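Long-range contacts in periplasmic binding protein/LacI transcriptional regulator (Alkaliphilus metalliredigens, PDB 3CTP), which binds beta-D-xylulofuranose and, as a member of the LacI family, probably acts as a DNA-binding repressor of transcription: residues I63-P68 with I121-Q126; E84-K89 with T292-L297. All coordinates share one frame; numbering follows the deposited sequence. Where two conformers were deposited one is given.

The two contacts illustrate how one layer of an alpha/beta lobe is built upon another. Contact 1 pairs neighbouring strands of the central sheet; contact 2 packs two helices together over one face of it. Strand 62-67 leads directly into helix 73-88, so a single run of chain serves both. Their centres lie about 15 Å apart, yet side chains join them: I121 CD1 comes within 3.7 Å of I293 CG2, and I63 CG2 lies equally close, 3.7 Å, to L297 CD2. Of the two contacts, contact 1 alone reaches the sugar, through R124; contact 2 adds no residue to the pocket.

Contact 1: I63-P68 with I121-Q126; sequences IGLMVP and IASRSQ. With XLF (beta-D-xylulofuranose), chain C.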
loop_
_atom_site.group_PDB
_atom_site.type_symbol
_atom_site.label_atom_id
_atom_site.label_comp_id
_atom_site.label_asym_id
_atom_site.label_seq_id
_atom_site.Cartn_x
_atom_site.Cartn_y
_atom_site.Cartn_z
ATOM N N ILE A 63 -4.105 -20.785 0.745
ATOM C CA ILE A 63 -3.988 -20.328 2.133
ATOM C C ILE A 63 -4.638 -18.950 2.224
ATOM O O ILE A 63 -4.513 -18.136 1.302
ATOM C CB ILE A 63 -2.513 -20.203 2.510
ATOM C CG1 ILE A 63 -1.958 -21.609 2.677
ATOM C CG2 ILE A 63 -2.343 -19.360 3.786
ATOM C CD1 ILE A 63 -0.422 -21.709 2.560
ATOM N N GLY A 64 -5.363 -18.690 3.303
ATOM C CA GLY A 64 -5.953 -17.359 3.484
ATOM C C GLY A 64 -5.032 -16.534 4.348
ATOM O O GLY A 64 -4.622 -16.993 5.421
ATOM N N LEU A 65 -4.662 -15.357 3.881
ATOM C CA LEU A 65 -3.827 -14.449 4.665
ATOM C C LEU A 65 -4.672 -13.263 5.098
ATOM O O LEU A 65 -5.132 -12.494 4.248
ATOM C CB LEU A 65 -2.658 -13.929 3.824
ATOM C CG LEU A 65 -1.821 -12.770 4.402
ATOM C CD1 LEU A 65 -1.209 -13.161 5.770
ATOM C CD2 LEU A 65 -0.707 -12.352 3.464
ATOM N N MET A 66 -4.885 -13.115 6.402
ATOM C CA MET A 66 -5.576 -11.953 6.892
ATOM C C MET A 66 -4.577 -10.849 7.134
ATOM O O MET A 66 -3.557 -11.065 7.838
ATOM C CB MET A 66 -6.433 -12.320 8.125
ATOM C CG MET A 66 -7.760 -13.108 7.628
ATOM S SD MET A 66 -8.929 -13.458 8.805
ATOM C CE MET A 66 -7.884 -14.280 9.984
ATOM N N VAL A 67 -4.900 -9.689 6.563
ATOM C CA VAL A 67 -4.108 -8.503 6.524
ATOM C C VAL A 67 -4.883 -7.385 7.272
ATOM O O VAL A 67 -6.004 -7.087 6.895
ATOM C CB VAL A 67 -3.976 -8.082 5.014
ATOM C CG1 VAL A 67 -3.068 -6.944 4.855
ATOM C CG2 VAL A 67 -3.476 -9.273 4.150
ATOM N N PRO A 68 -4.272 -6.690 8.277
ATOM C CA PRO A 68 -5.007 -5.494 8.796
ATOM C C PRO A 68 -5.403 -4.547 7.677
ATOM O O PRO A 68 -6.582 -4.438 7.355
ATOM C CB PRO A 68 -3.988 -4.789 9.702
ATOM C CG PRO A 68 -3.110 -5.965 10.197
ATOM C CD PRO A 68 -3.056 -6.975 9.074
ATOM N N ILE A 121 -3.432 -17.632 7.911
ATOM C CA ILE A 121 -2.433 -16.817 8.615
ATOM C C ILE A 121 -3.200 -15.629 9.169
ATOM O O ILE A 121 -3.714 -14.824 8.408
ATOM C CB ILE A 121 -1.320 -16.318 7.649
ATOM C CG1 ILE A 121 -0.593 -17.516 7.039
ATOM C CG2 ILE A 121 -0.337 -15.379 8.406
ATOM C CD1 ILE A 121 0.195 -17.154 5.721
ATOM N N ALA A 122 -3.202 -15.486 10.498
ATOM C CA ALA A 122 -4.018 -14.495 11.204
ATOM C C ALA A 122 -3.166 -13.359 11.779
ATOM O O ALA A 122 -2.484 -13.524 12.804
ATOM C CB ALA A 122 -4.789 -15.203 12.331
ATOM N N SER A 123 -3.214 -12.195 11.131
ATOM C CA SER A 123 -2.336 -11.085 11.511
ATOM C C SER A 123 -3.006 -10.153 12.514
ATOM O O SER A 123 -4.169 -9.735 12.329
ATOM C CB SER A 123 -1.838 -10.282 10.274
ATOM O OG SER A 123 -1.191 -11.139 9.358
ATOM N N ARG A 124 -2.272 -9.814 13.575
ATOM C CA ARG A 124 -2.751 -8.812 14.504
ATOM C C ARG A 124 -4.197 -9.123 14.937
ATOM O O ARG A 124 -5.072 -8.234 15.031
ATOM C CB ARG A 124 -2.597 -7.402 13.899
ATOM C CG ARG A 124 -2.343 -6.342 14.939
ATOM C CD ARG A 124 -1.508 -5.204 14.358
ATOM N NE ARG A 124 -2.280 -4.394 13.402
ATOM C CZ ARG A 124 -1.728 -3.424 12.672
ATOM N NH1 ARG A 124 -2.474 -2.695 11.846
ATOM N NH2 ARG A 124 -0.417 -3.166 12.802
ATOM N N SER A 125 -4.434 -10.393 15.232
ATOM C CA SER A 125 -5.787 -10.855 15.551
ATOM C C SER A 125 -6.364 -10.213 16.809
ATOM O O SER A 125 -5.654 -10.017 17.805
ATOM C CB SER A 125 -5.778 -12.384 15.758
ATOM O OG SER A 125 -7.090 -12.846 16.118
ATOM N N GLN A 126 -7.674 -9.950 16.779
ATOM C CA GLN A 126 -8.409 -9.541 17.983
ATOM C C GLN A 126 -9.388 -10.593 18.504
ATOM O O GLN A 126 -10.115 -10.360 19.481
ATOM C CB GLN A 126 -9.127 -8.222 17.755
ATOM C CG GLN A 126 -8.136 -7.098 17.483
ATOM C CD GLN A 126 -8.811 -5.759 17.378
ATOM O OE1 GLN A 126 -9.868 -5.527 17.987
ATOM N NE2 GLN A 126 -8.213 -4.860 16.611
HETATM O O4 XLF C . 1.553 -4.079 14.714
HETATM C C4 XLF C . 2.747 -3.397 14.323
HETATM C C5 XLF C . 2.392 -1.932 14.121
HETATM O O5 XLF C . 2.430 -1.707 12.708
HETATM C C3 XLF C . 3.214 -3.867 12.954
HETATM O O3 XLF C . 4.397 -4.673 13.044
HETATM C C2 XLF C . 3.482 -2.559 12.263
HETATM O O2 XLF C . 4.746 -2.005 12.683
HETATM C C1 XLF C . 3.418 -2.668 10.753
HETATM O O1 XLF C . 3.561 -1.360 10.178
#
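I121 packs against two residues of the adjacent strand, one for each of its branches. With chi1 at -61°, I121 CG2 stands anti to the backbone N and meets L65 CD1 at 3.6 Å. The longer branch, CG1-CD1, slants back toward I63, bringing I121 CD1 to 3.9 Å from I63 CG2. The backbone of I121 is bonded through both its polar atoms: I121 N donates to G64 O (2.8 Å) and M66 N donates to I121 O (2.9 Å), the alternation of a parallel ladder. Here the first and third strands of the lobe in chain order lie side by side, their axes 1° from parallel, as in the Rossmann-like lobes of type I periplasmic binding proteins.

M66 turns to the other face of the sheet. Its bent chain lays the methyl end by A122, and Y131 from a nearby loop touches both residues.

Where the strands end, P68 crosses R124 at about a right angle. P68, modelled in two conformers, lays CG over one face of the guanidinium in one of them, so its exact fit is less sure. At the group's edge and in its plane, R124 NH2 donates to O4 of the sugar (2.9 Å, 158°); its bond to O5 is weak. D213 and D100 form salt bridges with R124 NH1. A leucine in place of R124 would probably leave the sugar's O4 without this donor and the two aspartates without their shared cation. The chemistry thus passes from apolar packing and backbone bonds to a charged side chain, paired with two aspartates, whose N-H groups reach the sugar.

Contact 2: E84-K89 with T292-L297; sequences EYAKNK and TIIELL
I294 supplies the apolar side of this meeting of helices, pointing into the turn formed by Y85, A86 and K89. Its chi1 of -72° sets CG1 anti to the carbonyl carbon, and the two branches then part: I294 CG1 lies 4.0 Å from Y85 CB and leads on to I294 CD1, which touches A86 CB at 4.0 Å. The other branch, I294 CG2, meets the aliphatic start of the lysine at K89 CG (3.8 Å) and makes a van der Waals contact with the carbonyl oxygen Y85 O (3.7 Å). The side chains of K89 and I294 run alongside each other, headed opposite ways.

Both helices rest on the sheet that carries I121. Helix 73-88 follows the first strand of this Rossmann-like lobe, whereas helix 286-302 comes from the late part of the chain, after it has built the second lobe and returned, a crossover pattern known from type I periplasmic binding proteins.

The polar contacts involve the partly exposed residues Y85, K89 and E295. The Y85 side chain touches I294 through CB; the ring turns off toward E287, earlier on the same partner helix, to which its hydroxyl is hydrogen-bonded. K89 and E295 pair as a salt bridge, but the model places K89 NZ implausibly close to E295 OE2, so the exact position of either charged group is doubtful.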
loop_
_atom_site.group_PDB
_atom_site.type_symbol
_atom_site.label_atom_id
_atom_site.label_comp_id
_atom_site.label_asym_id
_atom_site.label_seq_id
_atom_site.Cartn_x
_atom_site.Cartn_y
_atom_site.Cartn_z
ATOM N N GLU A 84 5.298 -15.426 -2.175
ATOM C CA GLU A 84 6.452 -16.113 -2.793
ATOM C C GLU A 84 6.778 -17.411 -2.076
ATOM O O GLU A 84 6.997 -18.465 -2.714
ATOM C CB GLU A 84 7.693 -15.217 -2.753
ATOM C CG GLU A 84 7.591 -13.988 -3.636
ATOM C CD GLU A 84 7.809 -14.278 -5.130
ATOM O OE1 GLU A 84 8.094 -15.443 -5.526
ATOM O OE2 GLU A 84 7.727 -13.304 -5.901
ATOM N N TYR A 85 6.881 -17.339 -0.748
ATOM C CA TYR A 85 7.176 -18.543 0.003
ATOM C C TYR A 85 6.066 -19.577 -0.082
ATOM O O TYR A 85 6.343 -20.788 -0.101
ATOM C CB TYR A 85 7.559 -18.232 1.454
ATOM C CG TYR A 85 8.943 -17.646 1.580
ATOM C CD1 TYR A 85 9.127 -16.298 1.729
ATOM C CD2 TYR A 85 10.078 -18.464 1.519
ATOM C CE1 TYR A 85 10.400 -15.745 1.841
ATOM C CE2 TYR A 85 11.370 -17.909 1.633
ATOM C CZ TYR A 85 11.508 -16.549 1.781
ATOM O OH TYR A 85 12.759 -15.961 1.891
ATOM N N ALA A 86 4.810 -19.130 -0.123
ATOM C CA ALA A 86 3.687 -20.064 -0.286
ATOM C C ALA A 86 3.779 -20.764 -1.636
ATOM O O ALA A 86 3.584 -21.969 -1.737
ATOM C CB ALA A 86 2.364 -19.287 -0.213
ATOM N N LYS A 87 4.087 -19.993 -2.672
ATOM C CA LYS A 87 4.234 -20.564 -4.009
ATOM C C LYS A 87 5.326 -21.646 -4.032
ATOM O O LYS A 87 5.151 -22.689 -4.689
ATOM C CB LYS A 87 4.527 -19.450 -5.010
ATOM C CG LYS A 87 4.742 -19.975 -6.433
ATOM C CD LYS A 87 4.736 -18.819 -7.440
ATOM C CE LYS A 87 6.021 -18.032 -7.338
ATOM N NZ LYS A 87 5.985 -16.815 -8.218
ATOM N N ASN A 88 6.441 -21.415 -3.348
ATOM C CA ASN A 88 7.496 -22.440 -3.293
ATOM C C ASN A 88 6.971 -23.772 -2.750
ATOM O O ASN A 88 7.496 -24.846 -3.094
ATOM C CB ASN A 88 8.644 -21.981 -2.396
ATOM C CG ASN A 88 9.382 -20.789 -2.952
ATOM O OD1 ASN A 88 9.101 -20.332 -4.056
ATOM N ND2 ASN A 88 10.338 -20.278 -2.185
ATOM N N LYS A 89 5.971 -23.709 -1.868
ATOM C CA LYS A 89 5.411 -24.905 -1.239
ATOM C C LYS A 89 4.213 -25.445 -1.998
ATOM O O LYS A 89 3.625 -26.454 -1.567
ATOM C CB LYS A 89 4.962 -24.596 0.206
ATOM C CG LYS A 89 6.095 -24.208 1.153
ATOM C CD LYS A 89 6.831 -25.462 1.643
ATOM C CE LYS A 89 8.096 -25.124 2.424
ATOM N NZ LYS A 89 7.888 -24.109 3.494
ATOM N N THR A 292 9.254 -18.147 7.804
ATOM C CA THR A 292 8.923 -18.857 9.037
ATOM C C THR A 292 7.425 -19.138 9.118
ATOM O O THR A 292 7.005 -20.223 9.469
ATOM C CB THR A 292 9.422 -18.038 10.234
ATOM O OG1 THR A 292 10.853 -17.964 10.131
ATOM C CG2 THR A 292 9.034 -18.689 11.581
ATOM N N ILE A 293 6.617 -18.128 8.782
ATOM C CA ILE A 293 5.175 -18.286 8.852
ATOM C C ILE A 293 4.752 -19.436 7.937
ATOM O O ILE A 293 3.956 -20.309 8.326
ATOM C CB ILE A 293 4.509 -16.973 8.397
ATOM C CG1 ILE A 293 4.690 -15.876 9.457
ATOM C CG2 ILE A 293 3.056 -17.185 8.012
ATOM C CD1 ILE A 293 4.310 -14.451 8.974
ATOM N N ILE A 294 5.286 -19.449 6.709
ATOM C CA ILE A 294 4.889 -20.495 5.771
ATOM C C ILE A 294 5.449 -21.867 6.190
ATOM O O ILE A 294 4.752 -22.882 6.133
ATOM C CB ILE A 294 5.326 -20.111 4.364
ATOM C CG1 ILE A 294 4.447 -18.964 3.872
ATOM C CG2 ILE A 294 5.255 -21.327 3.429
ATOM C CD1 ILE A 294 2.968 -19.317 3.727
ATOM N N GLU A 295 6.704 -21.915 6.619
ATOM C CA GLU A 295 7.277 -23.182 7.061
ATOM C C GLU A 295 6.438 -23.794 8.152
ATOM O O GLU A 295 6.150 -24.988 8.117
ATOM C CB GLU A 295 8.688 -22.984 7.613
ATOM C CG GLU A 295 9.784 -22.875 6.569
ATOM C CD GLU A 295 9.875 -24.080 5.652
ATOM O OE1 GLU A 295 10.080 -25.226 6.138
ATOM O OE2 GLU A 295 9.756 -23.868 4.448
ATOM N N LEU A 296 6.043 -22.986 9.130
ATOM C CA LEU A 296 5.311 -23.521 10.284
ATOM C C LEU A 296 3.877 -23.878 9.889
ATOM O O LEU A 296 3.342 -24.913 10.309
ATOM C CB LEU A 296 5.311 -22.514 11.429
ATOM C CG LEU A 296 6.694 -22.233 11.995
ATOM C CD1 LEU A 296 6.647 -21.084 13.005
ATOM C CD2 LEU A 296 7.245 -23.516 12.679
ATOM N N LEU A 297 3.229 -23.030 9.095
ATOM C CA LEU A 297 1.863 -23.377 8.686
ATOM C C LEU A 297 1.856 -24.705 7.923
ATOM O O LEU A 297 0.969 -25.554 8.121
ATOM C CB LEU A 297 1.251 -22.237 7.827
ATOM C CG LEU A 297 -0.205 -22.467 7.412
ATOM C CD1 LEU A 297 -1.098 -22.557 8.639
ATOM C CD2 LEU A 297 -0.653 -21.329 6.469
#